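Hypothetical protein ST1625 (Sulfolobus tokodaii, PDB 1WY6) is of unknown function but folds into an all-helical repeat architecture, the kind of scaffold that often serves protein-protein recognition. Local coordinates at residues K16-D20 / G21-E25; W44-C47 / N48-E51; N121-S124 / A125-V129. All coordinates share one frame; numbering follows the deposited sequence.

Contact 1 (K16-D20 / G21-E25)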
loop_
_atom_site.group_PDB
_atom_site.type_symbol
_atom_site.label_atom_id
_atom_site.label_comp_id
_atom_site.label_asym_id
_atom_site.label_seq_id
_atom_site.Cartn_x
_atom_site.Cartn_y
_atom_site.Cartn_z
ATOM N N LYS A 16 -7.401 0.918 18.360
ATOM C CA LYS A 16 -8.838 1.170 18.332
ATOM C C LYS A 16 -9.179 2.607 17.923
ATOM O O LYS A 16 -10.072 2.821 17.104
ATOM C CB LYS A 16 -9.453 0.845 19.687
ATOM C CG LYS A 16 -10.965 0.692 19.647
ATOM C CD LYS A 16 -11.473 -0.045 20.880
ATOM C CE LYS A 16 -10.961 0.599 22.158
ATOM N NZ LYS A 16 -11.319 -0.186 23.371
ATOM N N PHE A 17 -8.483 3.590 18.493
ATOM C CA PHE A 17 -8.722 4.989 18.133
ATOM C C PHE A 17 -8.577 5.137 16.615
ATOM O O PHE A 17 -9.470 5.646 15.933
ATOM C CB PHE A 17 -7.692 5.916 18.797
ATOM C CG PHE A 17 -8.030 6.316 20.209
ATOM C CD1 PHE A 17 -9.283 6.831 20.527
ATOM C CD2 PHE A 17 -7.071 6.217 21.218
ATOM C CE1 PHE A 17 -9.581 7.242 21.833
ATOM C CE2 PHE A 17 -7.356 6.623 22.527
ATOM C CZ PHE A 17 -8.611 7.136 22.836
ATOM N N LEU A 18 -7.431 4.697 16.102
ATOM C CA LEU A 18 -7.131 4.788 14.672
ATOM C C LEU A 18 -8.188 4.117 13.804
ATOM O O LEU A 18 -8.683 4.727 12.862
ATOM C CB LEU A 18 -5.753 4.189 14.377
ATOM C CG LEU A 18 -4.586 4.879 15.096
ATOM C CD1 LEU A 18 -3.281 4.152 14.810
ATOM C CD2 LEU A 18 -4.511 6.330 14.640
ATOM N N LEU A 19 -8.530 2.868 14.109
ATOM C CA LEU A 19 -9.558 2.171 13.333
ATOM C C LEU A 19 -10.855 2.988 13.353
ATOM O O LEU A 19 -11.618 2.965 12.394
ATOM C CB LEU A 19 -9.839 0.778 13.913
ATOM C CG LEU A 19 -8.741 -0.288 13.833
ATOM C CD1 LEU A 19 -9.162 -1.505 14.632
ATOM C CD2 LEU A 19 -8.488 -0.664 12.390
ATOM N N ASP A 20 -11.092 3.708 14.451
ATOM C CA ASP A 20 -12.306 4.511 14.603
ATOM C C ASP A 20 -12.225 5.927 14.046
ATOM O O ASP A 20 -13.191 6.679 14.144
ATOM C CB ASP A 20 -12.704 4.595 16.077
ATOM C CG ASP A 20 -13.174 3.262 16.640
ATOM O OD1 ASP A 20 -13.377 3.194 17.868
ATOM O OD2 ASP A 20 -13.344 2.293 15.865
ATOM N N GLY A 21 -11.078 6.304 13.490
ATOM C CA GLY A 21 -10.951 7.636 12.930
ATOM C C GLY A 21 -10.427 8.691 13.885
ATOM O O GLY A 21 -10.302 9.853 13.508
ATOM N N TYR A 22 -10.148 8.298 15.123
ATOM C CA TYR A 22 -9.599 9.215 16.122
ATOM C C TYR A 22 -8.089 9.211 15.882
ATOM O O TYR A 22 -7.327 8.711 16.705
ATOM C CB TYR A 22 -9.887 8.695 17.530
ATOM C CG TYR A 22 -11.339 8.759 17.955
ATOM C CD1 TYR A 22 -11.831 9.865 18.659
ATOM C CD2 TYR A 22 -12.209 7.697 17.705
ATOM C CE1 TYR A 22 -13.145 9.905 19.116
ATOM C CE2 TYR A 22 -13.532 7.730 18.157
ATOM C CZ TYR A 22 -13.985 8.838 18.869
ATOM O OH TYR A 22 -15.260 8.856 19.379
ATOM N N ILE A 23 -7.666 9.760 14.743
ATOM C CA ILE A 23 -6.250 9.780 14.368
ATOM C C ILE A 23 -5.282 10.453 15.365
ATOM O O ILE A 23 -4.274 9.860 15.734
ATOM C CB ILE A 23 -6.057 10.441 12.971
ATOM C CG1 ILE A 23 -7.094 9.902 11.970
ATOM C CG2 ILE A 23 -4.653 10.156 12.457
ATOM C CD1 ILE A 23 -6.998 8.399 11.689
ATOM N N ASP A 24 -5.584 11.678 15.798
ATOM C CA ASP A 24 -4.703 12.389 16.726
ATOM C C ASP A 24 -4.520 11.625 18.028
ATOM O O ASP A 24 -3.413 11.524 18.552
ATOM C CB ASP A 24 -5.262 13.779 17.057
ATOM C CG ASP A 24 -5.419 14.655 15.831
ATOM O OD1 ASP A 24 -4.408 14.956 15.166
ATOM O OD2 ASP A 24 -6.561 15.046 15.531
ATOM N N GLU A 25 -5.623 11.106 18.552
ATOM C CA GLU A 25 -5.595 10.356 19.793
ATOM C C GLU A 25 -4.680 9.136 19.669
ATOM O O GLU A 25 -3.751 8.955 20.465
ATOM C CB GLU A 25 -7.015 9.909 20.169
ATOM C CG GLU A 25 -7.962 11.008 20.660
ATOM C CD GLU A 25 -8.523 11.886 19.546
ATOM O OE1 GLU A 25 -8.510 11.467 18.366
ATOM O OE2 GLU A 25 -8.999 12.998 19.860
#

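Contact 2 (W44-C47 / N48-E51)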
loop_
_atom_site.group_PDB
_atom_site.type_symbol
_atom_site.label_atom_id
_atom_site.label_comp_id
_atom_site.label_asym_id
_atom_site.label_seq_id
_atom_site.Cartn_x
_atom_site.Cartn_y
_atom_site.Cartn_z
ATOM N N TRP A 44 6.119 -4.115 14.679
ATOM C CA TRP A 44 5.061 -5.028 14.244
ATOM C C TRP A 44 3.688 -4.358 14.239
ATOM O O TRP A 44 2.795 -4.771 13.497
ATOM C CB TRP A 44 4.983 -6.227 15.197
ATOM C CG TRP A 44 4.568 -5.795 16.577
ATOM C CD1 TRP A 44 5.375 -5.275 17.546
ATOM C CD2 TRP A 44 3.231 -5.740 17.097
ATOM N NE1 TRP A 44 4.626 -4.896 18.636
ATOM C CE2 TRP A 44 3.307 -5.171 18.386
ATOM C CE3 TRP A 44 1.978 -6.116 16.598
ATOM C CZ2 TRP A 44 2.172 -4.967 19.187
ATOM C CZ3 TRP A 44 0.848 -5.912 17.394
ATOM C CH2 TRP A 44 0.955 -5.343 18.673
ATOM N N PHE A 45 3.517 -3.347 15.091
ATOM C CA PHE A 45 2.234 -2.660 15.210
ATOM C C PHE A 45 1.669 -2.108 13.911
ATOM O O PHE A 45 0.487 -2.267 13.637
ATOM C CB PHE A 45 2.327 -1.509 16.211
ATOM C CG PHE A 45 1.036 -0.756 16.385
ATOM C CD1 PHE A 45 -0.009 -1.300 17.126
ATOM C CD2 PHE A 45 0.865 0.500 15.814
ATOM C CE1 PHE A 45 -1.202 -0.599 17.299
ATOM C CE2 PHE A 45 -0.320 1.201 15.984
ATOM C CZ PHE A 45 -1.357 0.648 16.731
ATOM N N ILE A 46 2.506 -1.448 13.120
ATOM C CA ILE A 46 2.045 -0.854 11.871
ATOM C C ILE A 46 1.506 -1.899 10.890
ATOM O O ILE A 46 0.510 -1.656 10.205
ATOM C CB ILE A 46 3.174 -0.020 11.204
ATOM C CG1 ILE A 46 2.556 0.953 10.195
ATOM C CG2 ILE A 46 4.209 -0.939 10.541
ATOM C CD1 ILE A 46 1.566 1.949 10.847
ATOM N N CYS A 47 2.158 -3.057 10.829
ATOM C CA CYS A 47 1.730 -4.140 9.943
ATOM C C CYS A 47 0.356 -4.613 10.394
ATOM O O CYS A 47 -0.535 -4.863 9.584
ATOM C CB CYS A 47 2.689 -5.337 10.026
ATOM S SG CYS A 47 4.459 -4.996 9.764
ATOM N N ASN A 48 0.213 -4.745 11.707
ATOM C CA ASN A 48 -1.021 -5.198 12.324
ATOM C C ASN A 48 -2.153 -4.215 12.010
ATOM O O ASN A 48 -3.239 -4.627 11.590
ATOM C CB ASN A 48 -0.788 -5.347 13.840
ATOM C CG ASN A 48 -1.957 -5.988 14.562
ATOM O OD1 ASN A 48 -2.946 -5.330 14.869
ATOM N ND2 ASN A 48 -1.844 -7.284 14.842
ATOM N N LEU A 49 -1.906 -2.920 12.194
ATOM C CA LEU A 49 -2.934 -1.920 11.905
ATOM C C LEU A 49 -3.380 -1.974 10.445
ATOM O O LEU A 49 -4.573 -2.050 10.159
ATOM C CB LEU A 49 -2.431 -0.501 12.205
ATOM C CG LEU A 49 -3.433 0.622 11.895
ATOM C CD1 LEU A 49 -4.593 0.578 12.883
ATOM C CD2 LEU A 49 -2.740 1.975 11.963
ATOM N N LEU A 50 -2.414 -1.939 9.531
ATOM C CA LEU A 50 -2.684 -1.945 8.094
ATOM C C LEU A 50 -3.544 -3.115 7.613
ATOM O O LEU A 50 -4.224 -3.015 6.591
ATOM C CB LEU A 50 -1.359 -1.907 7.315
ATOM C CG LEU A 50 -0.448 -0.694 7.572
ATOM C CD1 LEU A 50 0.905 -0.887 6.888
ATOM C CD2 LEU A 50 -1.125 0.567 7.072
ATOM N N GLU A 51 -3.523 -4.217 8.352
ATOM C CA GLU A 51 -4.303 -5.392 7.991
ATOM C C GLU A 51 -5.814 -5.133 8.026
ATOM O O GLU A 51 -6.576 -5.713 7.247
ATOM C CB GLU A 51 -3.959 -6.548 8.942
ATOM C CG GLU A 51 -4.693 -7.849 8.640
ATOM C CD GLU A 51 -4.190 -8.515 7.379
ATOM O OE1 GLU A 51 -4.963 -9.283 6.759
ATOM O OE2 GLU A 51 -3.019 -8.278 7.012
#

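Contact 3 (N121-S124 / A125-V129)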
loop_
_atom_site.group_PDB
_atom_site.type_symbol
_atom_site.label_atom_id
_atom_site.label_comp_id
_atom_site.label_asym_id
_atom_site.label_seq_id
_atom_site.Cartn_x
_atom_site.Cartn_y
_atom_site.Cartn_z
ATOM N N ASN A 121 -13.398 -2.773 -14.040
ATOM C CA ASN A 121 -12.345 -1.801 -14.316
ATOM C C ASN A 121 -12.861 -0.385 -14.051
ATOM O O ASN A 121 -13.646 0.162 -14.833
ATOM C CB ASN A 121 -11.878 -1.927 -15.773
ATOM C CG ASN A 121 -10.479 -1.359 -15.996
ATOM O OD1 ASN A 121 -10.222 -0.180 -15.742
ATOM N ND2 ASN A 121 -9.567 -2.202 -16.472
ATOM N N GLU A 122 -12.410 0.206 -12.948
ATOM C CA GLU A 122 -12.839 1.550 -12.571
ATOM C C GLU A 122 -11.658 2.427 -12.174
ATOM O O GLU A 122 -11.783 3.649 -12.077
ATOM C CB GLU A 122 -13.829 1.466 -11.407
ATOM C CG GLU A 122 -14.489 2.782 -11.054
ATOM C CD GLU A 122 -15.206 3.411 -12.238
ATOM O OE1 GLU A 122 -16.023 2.714 -12.879
ATOM O OE2 GLU A 122 -14.958 4.603 -12.526
ATOM N N VAL A 123 -10.511 1.794 -11.942
ATOM C CA VAL A 123 -9.303 2.510 -11.544
ATOM C C VAL A 123 -8.800 3.428 -12.650
ATOM O O VAL A 123 -9.052 3.180 -13.829
ATOM C CB VAL A 123 -8.172 1.527 -11.165
ATOM C CG1 VAL A 123 -8.457 0.908 -9.806
ATOM C CG2 VAL A 123 -8.049 0.442 -12.226
ATOM N N SER A 124 -8.091 4.484 -12.260
ATOM C CA SER A 124 -7.549 5.443 -13.211
ATOM C C SER A 124 -6.386 4.825 -13.982
ATOM O O SER A 124 -5.881 3.766 -13.619
ATOM C CB SER A 124 -7.068 6.693 -12.476
ATOM O OG SER A 124 -5.986 6.383 -11.620
ATOM N N ALA A 125 -5.960 5.501 -15.042
ATOM C CA ALA A 125 -4.859 5.020 -15.864
ATOM C C ALA A 125 -3.556 4.929 -15.064
ATOM O O ALA A 125 -2.777 3.990 -15.239
ATOM C CB ALA A 125 -4.673 5.942 -17.072
ATOM N N SER A 126 -3.324 5.902 -14.187
ATOM C CA SER A 126 -2.103 5.921 -13.379
ATOM C C SER A 126 -1.941 4.640 -12.567
ATOM O O SER A 126 -0.870 4.030 -12.547
ATOM C CB SER A 126 -2.101 7.134 -12.447
ATOM O OG SER A 126 -3.236 7.129 -11.603
ATOM N N ILE A 127 -3.010 4.233 -11.901
ATOM C CA ILE A 127 -2.984 3.021 -11.102
ATOM C C ILE A 127 -2.718 1.798 -11.994
ATOM O O ILE A 127 -1.885 0.951 -11.659
ATOM C CB ILE A 127 -4.312 2.891 -10.302
ATOM C CG1 ILE A 127 -4.348 3.987 -9.224
ATOM C CG2 ILE A 127 -4.407 1.521 -9.649
ATOM C CD1 ILE A 127 -5.709 4.233 -8.579
ATOM N N LEU A 128 -3.399 1.711 -13.136
ATOM C CA LEU A 128 -3.174 0.595 -14.058
ATOM C C LEU A 128 -1.697 0.565 -14.452
ATOM O O LEU A 128 -1.084 -0.501 -14.546
ATOM C CB LEU A 128 -4.017 0.756 -15.325
ATOM C CG LEU A 128 -5.536 0.628 -15.212
ATOM C CD1 LEU A 128 -6.177 1.105 -16.505
ATOM C CD2 LEU A 128 -5.913 -0.815 -14.924
ATOM N N VAL A 129 -1.128 1.746 -14.682
ATOM C CA VAL A 129 0.274 1.843 -15.067
ATOM C C VAL A 129 1.217 1.416 -13.940
ATOM O O VAL A 129 2.198 0.711 -14.186
ATOM C CB VAL A 129 0.639 3.275 -15.508
ATOM C CG1 VAL A 129 2.145 3.426 -15.587
ATOM C CG2 VAL A 129 0.021 3.568 -16.870
#

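Contact 1 (K16-D20 / G21-E25)
Glu25 lays not its charge but its first methylene on the ring of Phe17: CB sits 3.7 Å from the ring centroid, only 9° off the normal, an almost centred CH-pi contact across the turn between helix 7-19 and helix 23-36. The glutamate chain then bends at chi2 (77°), which carries its carboxylate off the phenyl face, and OE1 comes to the edge of the Tyr22 ring. A glutamate suits this partly exposed place because its aliphatic part can cover an aromatic face while its oxygens lie elsewhere. Phe17 also presents its edge to the face of Tyr22 in an offset edge-to-face pair, with centroids 5.7 Å apart and planes at 61°; the side chains come closest where Phe17 CD1 lies 3.6 Å from Tyr22 CB. Tyr22 in turn receives the methylene of Asp20 at its ring edge, where Asp20 CB lies 3.5 Å from Tyr22 CD2.

The backbone of the same residues ends the first helix. Gly21 N donates to Leu18 O at 2.9 Å, and Tyr22 N reaches back to Phe17 O, also at 2.9 Å, so that both bonds run back into the last turn of helix 7-19. The positive phi of Gly21 makes this reversal possible, and any CB there would be driven into Asp20 O, which explains the glycine. Tyr22 then forms the centre of an inverse gamma turn and is itself the N-cap of the next helix. On the buried side Leu18 CD2 packs against the backbone of Ile23, Leu18 going on to Leu49 and Ile23 to helix 55-65. A Schellman motif running straight into an N-cap thus joins two successive helices through a short turn, consistent with the helical repeat fold of this protein.

Contact 2 (W44-C47 / N48-E51)
Asn48 lies alongside Trp44 from CB to its amide. Its CB rests on the backbone one turn earlier, 3.3 Å from Phe45 O, and also lies 4.0 Å from Trp44 CZ3, approaching the indole obliquely. CG comes equally near the same CZ3. Because CG stands anti to the backbone nitrogen (chi1 -172°), the amide runs beside the indole and points the same way, with the two planes 79° apart. At the tip the branches part: ND2 lies in the indole plane at the ring edge, 4.0 Å from Trp44 CZ3, whereas OD1 accepts a hydrogen bond from Lys15 of helix 7-19. Asparagine suits this place, since its short amide can flank an aromatic ring and still tie the helix to its neighbour.

Ile46 and Leu50 make the corresponding i to i+4 pair on the buried side. Leu50 CG sits tightly at 3.0 Å from Ile46 O, and Leu50 CD1 meets Ile46 CG1 at 4.1 Å; Leu50 also touches Met58 and Leu62 of helix 55-65. Cys47 SG forms a disulfide with Cys74. The backbone runs in regular i+4 bonds, Leu50 N to Ile46 O at 3.0 Å among them, until Glu51 N reaches Cys47 O only weakly. These are two turns of an amphipathic alpha-helix, Phe45, Ile46, Leu49 and Leu50 buried and Glu51 exposed, in a helical repeat fold.

Contact 3 (N121-S124 / A125-V129)
Ser124 and Ser126 each turn OG into the niche between their own backbone nitrogen and carbonyl carbon, with chi1 at 65° and 58°, and these matching torsions bring the two hydroxyls to 2.8 Å. Either oxygen, Ser124 OG or Ser126 OG, may be the donor. Serine suits both positions, being short enough for its hydroxyl to stay close to the first turn of the helix. Ser124 is the N-cap of helix 125-137, and its carbonyl starts the regular bonding: Leu128 N donates to Ser124 O at 3.3 Å with a nearly straight N-H line of 168°. The amide of Ser124 is itself held by the side chain of Asn88.

Val123, just ahead of the cap, and Leu128, in the first turn, close a hydrophobic staple, the apolar pair that brackets a helix N-terminus. Its tightest point is Val123 CG2 to Leu128 CD2, 3.7 Å, where the branched valine crosses the leucine obliquely. Ile117 of helix 107-117 touches both residues, while Leu128 also reaches helix 141-153.

Ile127 packs beside the staple, its beta branching letting one arm meet Val123 and the other Ser124. CG2 lies on Val123 CB at 4.1 Å, the two side chains crossing at about a right angle, and the longer arm brings CD1 within 3.7 Å of Ser124 OG. An alanine in its place lacks CG1, CG2 and CD1, which would probably open a gap beside Val123 and strip Ser124 OG of much of its apolar cover. Farther out, Asn121 ND2 lies 4.2 Å from Leu128 CD2, a looser contact by an exposed residue of the loop.

Overall arrangement
Contacts 1 and 2 belong to one neighbourhood: their centres are 14 Å apart, and they touch where Leu18 CD1 meets Leu49 CD2 at 3.6 Å, joining helix 7-19 to helix 44-52. Contact 3 stands apart, its nearest atoms about 17 Å from contact 2 and on the opposite side of the chain's centre from contact 2. Contact 2, nearest that centre, has the largest share of buried residues and lies within a helix. Contacts 1 and 3 both lie at helix boundaries but differ in chemistry: residues 16-25 cross from one helix to the next with a partly exposed pair of aromatic rings at the turn, whereas residues 121-129 begin a helix with paired hydroxyls and an aliphatic staple.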